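Heat-inducible transcription repressor hrcA homolog (Thermotoga maritima, PDB 1STZ) probably represses the class I heat-shock operons grpE-dnaK-dnaJ and groELS by binding DNA, preventing their heat-shock induction. Local coordinates at residues 114-120 against 328-332; 145-151 against 162-168. All blocks are in the same frame, centred on the assembly; numbering follows the deposited sequence.

Contact 1 is buried and joins two helices distant in sequence, the start of 116-131 and the C-terminal part of 314-334. Contact 2 pairs neighbouring strands of a hairpin, 149-154 and 159-166, farther from the centre of the chain and only partly buried. No hydrogen bond crosses between the helices, which meet through aliphatic and aromatic groups; the strands are joined by backbone bonds, with waters where they run out into loop. The two sites, about 15 Å apart between centres, meet at F168: its carbonyl O probably accepts from Y331 OH, and its ring packs edge-to-face against F332. Both also touch the second subunit.

Contact 1 of 2, residues 114-120 against 328-332; sequences ADPEKVL and LSEYF
Y331 reaches from helix 314-334 across the N-terminal turn of helix 116-131, its ring lying under V119. The bond to CB points toward 114-120, and CG anti to the backbone N (chi1 177°) carries the ring on to V119. CG lies beside V119 CG1; CD1, CE1 and CZ follow beneath V119 CG2, which stands 3.8 Å from the ring centroid and 12° off the normal, a CH-pi contact. CE2 passes P116 CA, and at the tip OH comes to 3.2 Å from A114 O at an angle too poor for a hydrogen bond; the hydroxyl probably bonds instead to F168 O. An alanine here would take away the ring under V119 CG2 and is likely to open a gap between the helices, leaving F168 O without its probable hydroxyl partner. One residue on, F332 crosses L120 at about a right angle: its CE1 is 3.7 Å from L120 CD2, and P116 CB lies 3.9 Å from F332 CZ. L328 completes the apolar row, its CD2 lying 3.9 Å from V119 CG1 and also touching L120 CD2. D115 caps the 116-131 helix, its OD1 accepting from E117 N at 3.0 Å from above the carboxylate plane. K177 of the second subunit packs on Y331. Helices 116-120 and 328-332 run antiparallel at 172°, axes 11.2 Å apart at closest approach, with Y294 of the five-stranded antiparallel sheet against L120, L328 and F332; the sheet's 2-1-5-4-3 order is consistent with a GAF-like fold.

Contact 2 of 2, residues 145-151 against 162-168; sequences LKILRVM and FSILTEF
M151 and S163 form an antiparallel hydrogen-bonded pair, M151 N to S163 O at 3.0 Å and S163 N to M151 O at 3.1 Å, and V150 faces I164 in the adjoining non-hydrogen-bonded pair. Toward the loop, L148 N gives a further bond to L165 O (2.9 Å). M151 CG lies anti to the carbonyl carbon (chi1 -63°), and the bend at chi2 (110°) brings SD to 3.6 Å from L165 CD2. Buried S163 OG, 3.8 Å from M151 SD, finds no hydrogen-bond partner. On the other face V150 CG1 meets F162 CE1 at 3.6 Å, and L191 and L195 of helix 184-195 cover V150. L145 CD2 touches F168 CD1 (3.8 Å), and L148 CD1 lies against T166 C. Water 1 accepts from E167 N and donates to K146 O, which also takes a weak bond from T166 OG1; water 2 joins K146 N to E167 OE1. R149 NH1 bonds V155 O of the second subunit, whose Y159 and I161 pack on L165 and S163. Backbone bonds thus set the register, two waters bridge K146 and E167 beyond them, and the face of R149, M151, S163 and L165 meets the second subunit by packing and through R149.

Contact 1 of 2, residues 114-120 against 328-332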
loop_
_atom_site.group_PDB
_atom_site.type_symbol
_atom_site.label_atom_id
_atom_site.label_comp_id
_atom_site.label_asym_id
_atom_site.label_seq_id
_atom_site.Cartn_x
_atom_site.Cartn_y
_atom_site.Cartn_z
ATOM N N ALA A 114 6.592 -14.956 -7.585
ATOM C CA ALA A 114 7.428 -16.146 -7.613
ATOM C C ALA A 114 8.895 -15.861 -8.013
ATOM O O ALA A 114 9.689 -16.770 -8.077
ATOM C CB ALA A 114 6.803 -17.169 -8.577
ATOM N N ASP A 115 9.241 -14.609 -8.294
ATOM C CA ASP A 115 10.600 -14.214 -8.676
ATOM C C ASP A 115 11.278 -13.698 -7.405
ATOM O O ASP A 115 10.885 -12.673 -6.865
ATOM C CB ASP A 115 10.556 -13.112 -9.756
ATOM C CG ASP A 115 11.954 -12.679 -10.269
ATOM O OD1 ASP A 115 13.005 -13.009 -9.671
ATOM O OD2 ASP A 115 12.078 -11.982 -11.303
ATOM N N PRO A 116 12.279 -14.408 -6.907
ATOM C CA PRO A 116 12.941 -13.971 -5.676
ATOM C C PRO A 116 13.570 -12.572 -5.806
ATOM O O PRO A 116 13.606 -11.865 -4.812
ATOM C CB PRO A 116 13.989 -15.063 -5.425
ATOM C CG PRO A 116 14.200 -15.731 -6.737
ATOM C CD PRO A 116 12.866 -15.651 -7.441
ATOM N N GLU A 117 13.997 -12.179 -7.002
ATOM C CA GLU A 117 14.614 -10.878 -7.222
ATOM C C GLU A 117 13.615 -9.747 -6.976
ATOM O O GLU A 117 13.944 -8.754 -6.323
ATOM C CB GLU A 117 15.214 -10.797 -8.630
ATOM C CG GLU A 117 15.813 -9.449 -9.024
ATOM C CD GLU A 117 16.992 -9.015 -8.150
ATOM O OE1 GLU A 117 17.231 -7.794 -8.067
ATOM O OE2 GLU A 117 17.669 -9.886 -7.542
ATOM N N LYS A 118 12.397 -9.914 -7.482
ATOM C CA LYS A 118 11.338 -8.939 -7.270
ATOM C C LYS A 118 10.916 -8.867 -5.775
ATOM O O LYS A 118 10.558 -7.793 -5.274
ATOM C CB LYS A 118 10.144 -9.266 -8.177
ATOM C CG LYS A 118 8.957 -8.322 -8.046
ATOM C CD LYS A 118 9.299 -6.902 -8.494
ATOM C CE LYS A 118 8.051 -6.011 -8.497
ATOM N NZ LYS A 118 8.143 -4.932 -9.523
ATOM N N VAL A 119 10.971 -9.992 -5.074
ATOM C CA VAL A 119 10.628 -10.004 -3.660
ATOM C C VAL A 119 11.684 -9.222 -2.865
ATOM O O VAL A 119 11.330 -8.442 -2.000
ATOM C CB VAL A 119 10.481 -11.425 -3.073
ATOM C CG1 VAL A 119 10.302 -11.347 -1.575
ATOM C CG2 VAL A 119 9.292 -12.143 -3.686
ATOM N N LEU A 120 12.959 -9.421 -3.177
ATOM C CA LEU A 120 14.043 -8.665 -2.544
ATOM C C LEU A 120 13.936 -7.177 -2.889
ATOM O O LEU A 120 14.202 -6.320 -2.047
ATOM C CB LEU A 120 15.415 -9.194 -2.975
ATOM C CG LEU A 120 15.749 -10.641 -2.603
ATOM C CD1 LEU A 120 17.144 -11.025 -3.113
ATOM C CD2 LEU A 120 15.610 -10.896 -1.105
ATOM N N LEU A 328 10.898 -12.004 4.650
ATOM C CA LEU A 328 11.799 -12.547 3.658
ATOM C C LEU A 328 12.066 -13.991 3.992
ATOM O O LEU A 328 12.052 -14.835 3.111
ATOM C CB LEU A 328 13.121 -11.765 3.610
ATOM C CG LEU A 328 13.058 -10.415 2.902
ATOM C CD1 LEU A 328 14.393 -9.731 2.998
ATOM C CD2 LEU A 328 12.653 -10.585 1.457
ATOM N N SER A 329 12.292 -14.272 5.274
ATOM C CA SER A 329 12.467 -15.650 5.724
ATOM C C SER A 329 11.251 -16.483 5.372
ATOM O O SER A 329 11.379 -17.636 4.970
ATOM C CB SER A 329 12.733 -15.720 7.230
ATOM O OG SER A 329 14.034 -15.238 7.489
ATOM N N GLU A 330 10.068 -15.896 5.492
ATOM C CA GLU A 330 8.832 -16.619 5.161
ATOM C C GLU A 330 8.743 -16.933 3.668
ATOM O O GLU A 330 8.392 -18.063 3.292
ATOM C CB GLU A 330 7.616 -15.807 5.524
ATOM C CG GLU A 330 6.781 -16.395 6.626
ATOM C CD GLU A 330 5.873 -15.339 7.238
ATOM O OE1 GLU A 330 5.882 -15.215 8.482
ATOM O OE2 GLU A 330 5.170 -14.633 6.462
ATOM N N TYR A 331 9.014 -15.924 2.828
ATOM C CA TYR A 331 9.039 -16.140 1.398
ATOM C C TYR A 331 10.064 -17.246 1.036
ATOM O O TYR A 331 9.736 -18.206 0.356
ATOM C CB TYR A 331 9.320 -14.856 0.591
ATOM C CG TYR A 331 9.396 -15.202 -0.886
ATOM C CD1 TYR A 331 8.243 -15.291 -1.668
ATOM C CD2 TYR A 331 10.600 -15.552 -1.461
ATOM C CE1 TYR A 331 8.317 -15.670 -3.012
ATOM C CE2 TYR A 331 10.685 -15.946 -2.795
ATOM C CZ TYR A 331 9.543 -16.004 -3.566
ATOM O OH TYR A 331 9.664 -16.397 -4.894
ATOM N N PHE A 332 11.300 -17.113 1.495
ATOM C CA PHE A 332 12.367 -18.033 1.073
ATOM C C PHE A 332 12.166 -19.454 1.613
ATOM O O PHE A 332 12.435 -20.441 0.903
ATOM C CB PHE A 332 13.755 -17.443 1.364
ATOM C CG PHE A 332 14.174 -16.443 0.341
ATOM C CD1 PHE A 332 13.822 -15.102 0.459
ATOM C CD2 PHE A 332 14.846 -16.856 -0.800
ATOM C CE1 PHE A 332 14.155 -14.209 -0.525
ATOM C CE2 PHE A 332 15.202 -15.956 -1.784
ATOM C CZ PHE A 332 14.855 -14.630 -1.655
#

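Contact 2 of 2, residues 145-151 against 162-168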
loop_
_atom_site.group_PDB
_atom_site.type_symbol
_atom_site.label_atom_id
_atom_site.label_comp_id
_atom_site.label_asym_id
_atom_site.label_seq_id
_atom_site.Cartn_x
_atom_site.Cartn_y
_atom_site.Cartn_z
ATOM N N LEU A 145 23.426 -22.348 -6.278
ATOM C CA LEU A 145 22.078 -22.148 -6.802
ATOM C C LEU A 145 21.899 -23.106 -7.976
ATOM O O LEU A 145 22.198 -22.753 -9.120
ATOM C CB LEU A 145 21.914 -20.700 -7.277
ATOM C CG LEU A 145 20.802 -19.792 -6.748
ATOM C CD1 LEU A 145 20.562 -18.633 -7.714
ATOM C CD2 LEU A 145 19.522 -20.547 -6.507
ATOM N N LYS A 146 21.425 -24.317 -7.707
ATOM C CA LYS A 146 21.189 -25.283 -8.776
ATOM C C LYS A 146 20.074 -24.815 -9.730
ATOM O O LYS A 146 19.038 -24.333 -9.292
ATOM C CB LYS A 146 20.829 -26.647 -8.186
ATOM C CG LYS A 146 21.999 -27.378 -7.554
ATOM C CD LYS A 146 21.806 -28.888 -7.655
ATOM C CE LYS A 146 23.100 -29.669 -7.395
ATOM N NZ LYS A 146 22.868 -31.128 -7.646
ATOM N N ILE A 147 20.310 -24.946 -11.030
ATOM C CA ILE A 147 19.271 -24.772 -12.033
ATOM C C ILE A 147 18.447 -26.069 -12.097
ATOM O O ILE A 147 18.946 -27.113 -12.519
ATOM C CB ILE A 147 19.890 -24.464 -13.414
ATOM C CG1 ILE A 147 20.664 -23.143 -13.389
ATOM C CG2 ILE A 147 18.798 -24.445 -14.502
ATOM C CD1 ILE A 147 21.636 -22.971 -14.552
ATOM N N LEU A 148 17.194 -26.004 -11.667
ATOM C CA LEU A 148 16.313 -27.183 -11.614
ATOM C C LEU A 148 15.632 -27.455 -12.949
ATOM O O LEU A 148 15.224 -28.580 -13.221
ATOM C CB LEU A 148 15.238 -26.996 -10.536
ATOM C CG LEU A 148 15.740 -26.640 -9.133
ATOM C CD1 LEU A 148 14.591 -26.319 -8.210
ATOM C CD2 LEU A 148 16.579 -27.767 -8.545
ATOM N N ARG A 149 15.497 -26.412 -13.769
ATOM C CA ARG A 149 14.809 -26.510 -15.063
ATOM C C ARG A 149 15.002 -25.247 -15.906
ATOM O O ARG A 149 15.049 -24.146 -15.373
ATOM C CB ARG A 149 13.311 -26.701 -14.822
ATOM C CG ARG A 149 12.476 -26.900 -16.062
ATOM C CD ARG A 149 11.054 -27.278 -15.739
ATOM N NE ARG A 149 10.158 -27.071 -16.872
ATOM C CZ ARG A 149 8.861 -26.808 -16.771
ATOM N NH1 ARG A 149 8.293 -26.712 -15.573
ATOM N NH2 ARG A 149 8.131 -26.628 -17.872
ATOM N N VAL A 150 15.072 -25.414 -17.225
ATOM C CA VAL A 150 15.175 -24.294 -18.156
ATOM C C VAL A 150 13.946 -24.285 -19.049
ATOM O O VAL A 150 13.666 -25.266 -19.720
ATOM C CB VAL A 150 16.422 -24.398 -19.039
ATOM C CG1 VAL A 150 16.500 -23.221 -20.013
ATOM C CG2 VAL A 150 17.673 -24.477 -18.183
ATOM N N MET A 151 13.229 -23.174 -19.058
ATOM C CA MET A 151 12.018 -23.034 -19.854
ATOM C C MET A 151 12.257 -22.079 -21.022
ATOM O O MET A 151 12.799 -20.988 -20.830
ATOM C CB MET A 151 10.873 -22.501 -18.988
ATOM C CG MET A 151 10.447 -23.414 -17.838
ATOM S SD MET A 151 10.909 -22.739 -16.236
ATOM C CE MET A 151 12.391 -23.303 -16.066
ATOM N N PHE A 162 12.078 -16.864 -21.969
ATOM C CA PHE A 162 13.075 -17.701 -21.330
ATOM C C PHE A 162 13.002 -17.487 -19.831
ATOM O O PHE A 162 12.725 -16.390 -19.376
ATOM C CB PHE A 162 14.479 -17.352 -21.851
ATOM C CG PHE A 162 15.602 -17.880 -20.991
ATOM C CD1 PHE A 162 16.064 -19.184 -21.142
ATOM C CD2 PHE A 162 16.208 -17.070 -20.041
ATOM C CE1 PHE A 162 17.107 -19.665 -20.352
ATOM C CE2 PHE A 162 17.230 -17.549 -19.260
ATOM C CZ PHE A 162 17.680 -18.851 -19.415
ATOM N N SER A 163 13.284 -18.535 -19.071
ATOM C CA SER A 163 13.480 -18.432 -17.630
ATOM C C SER A 163 14.102 -19.704 -17.084
ATOM O O SER A 163 14.224 -20.699 -17.784
ATOM C CB SER A 163 12.165 -18.152 -16.896
ATOM O OG SER A 163 11.170 -19.089 -17.261
ATOM N N ILE A 164 14.550 -19.652 -15.837
ATOM C CA ILE A 164 15.033 -20.845 -15.172
ATOM C C ILE A 164 14.270 -21.016 -13.885
ATOM O O ILE A 164 13.784 -20.049 -13.314
ATOM C CB ILE A 164 16.553 -20.785 -14.901
ATOM C CG1 ILE A 164 16.900 -19.638 -13.948
ATOM C CG2 ILE A 164 17.312 -20.650 -16.200
ATOM C CD1 ILE A 164 18.364 -19.576 -13.578
ATOM N N LEU A 165 14.184 -22.256 -13.439
ATOM C CA LEU A 165 13.611 -22.581 -12.149
ATOM C C LEU A 165 14.766 -22.838 -11.209
ATOM O O LEU A 165 15.727 -23.504 -11.562
ATOM C CB LEU A 165 12.774 -23.850 -12.221
ATOM C CG LEU A 165 11.347 -23.732 -11.732
ATOM C CD1 LEU A 165 11.333 -23.286 -10.268
ATOM C CD2 LEU A 165 10.539 -22.761 -12.618
ATOM N N THR A 166 14.603 -22.364 -9.992
ATOM C CA THR A 166 15.583 -22.508 -8.953
ATOM C C THR A 166 14.822 -22.950 -7.688
ATOM O O THR A 166 13.612 -22.989 -7.722
ATOM C CB THR A 166 16.253 -21.129 -8.882
ATOM O OG1 THR A 166 17.562 -21.189 -9.484
ATOM C CG2 THR A 166 16.406 -20.606 -7.519
ATOM N N GLU A 167 15.504 -23.293 -6.592
ATOM C CA GLU A 167 14.819 -23.637 -5.333
ATOM C C GLU A 167 14.042 -22.461 -4.734
ATOM O O GLU A 167 13.135 -22.674 -3.922
ATOM C CB GLU A 167 15.788 -24.233 -4.294
ATOM C CG GLU A 167 16.819 -23.254 -3.733
ATOM C CD GLU A 167 17.546 -23.802 -2.521
ATOM O OE1 GLU A 167 18.795 -23.745 -2.499
ATOM O OE2 GLU A 167 16.865 -24.312 -1.601
ATOM N N PHE A 168 14.389 -21.241 -5.149
ATOM C CA PHE A 168 13.741 -20.003 -4.705
ATOM C C PHE A 168 12.697 -19.416 -5.660
ATOM O O PHE A 168 12.159 -18.345 -5.396
ATOM C CB PHE A 168 14.813 -18.933 -4.455
ATOM C CG PHE A 168 15.852 -19.345 -3.465
ATOM C CD1 PHE A 168 17.194 -19.245 -3.774
ATOM C CD2 PHE A 168 15.483 -19.880 -2.235
ATOM C CE1 PHE A 168 18.163 -19.627 -2.852
ATOM C CE2 PHE A 168 16.441 -20.266 -1.310
ATOM C CZ PHE A 168 17.780 -20.134 -1.615
HETATM O O HOH W 1 18.096 -24.348 -6.713
HETATM O O HOH W 2 19.973 -24.770 -4.869
#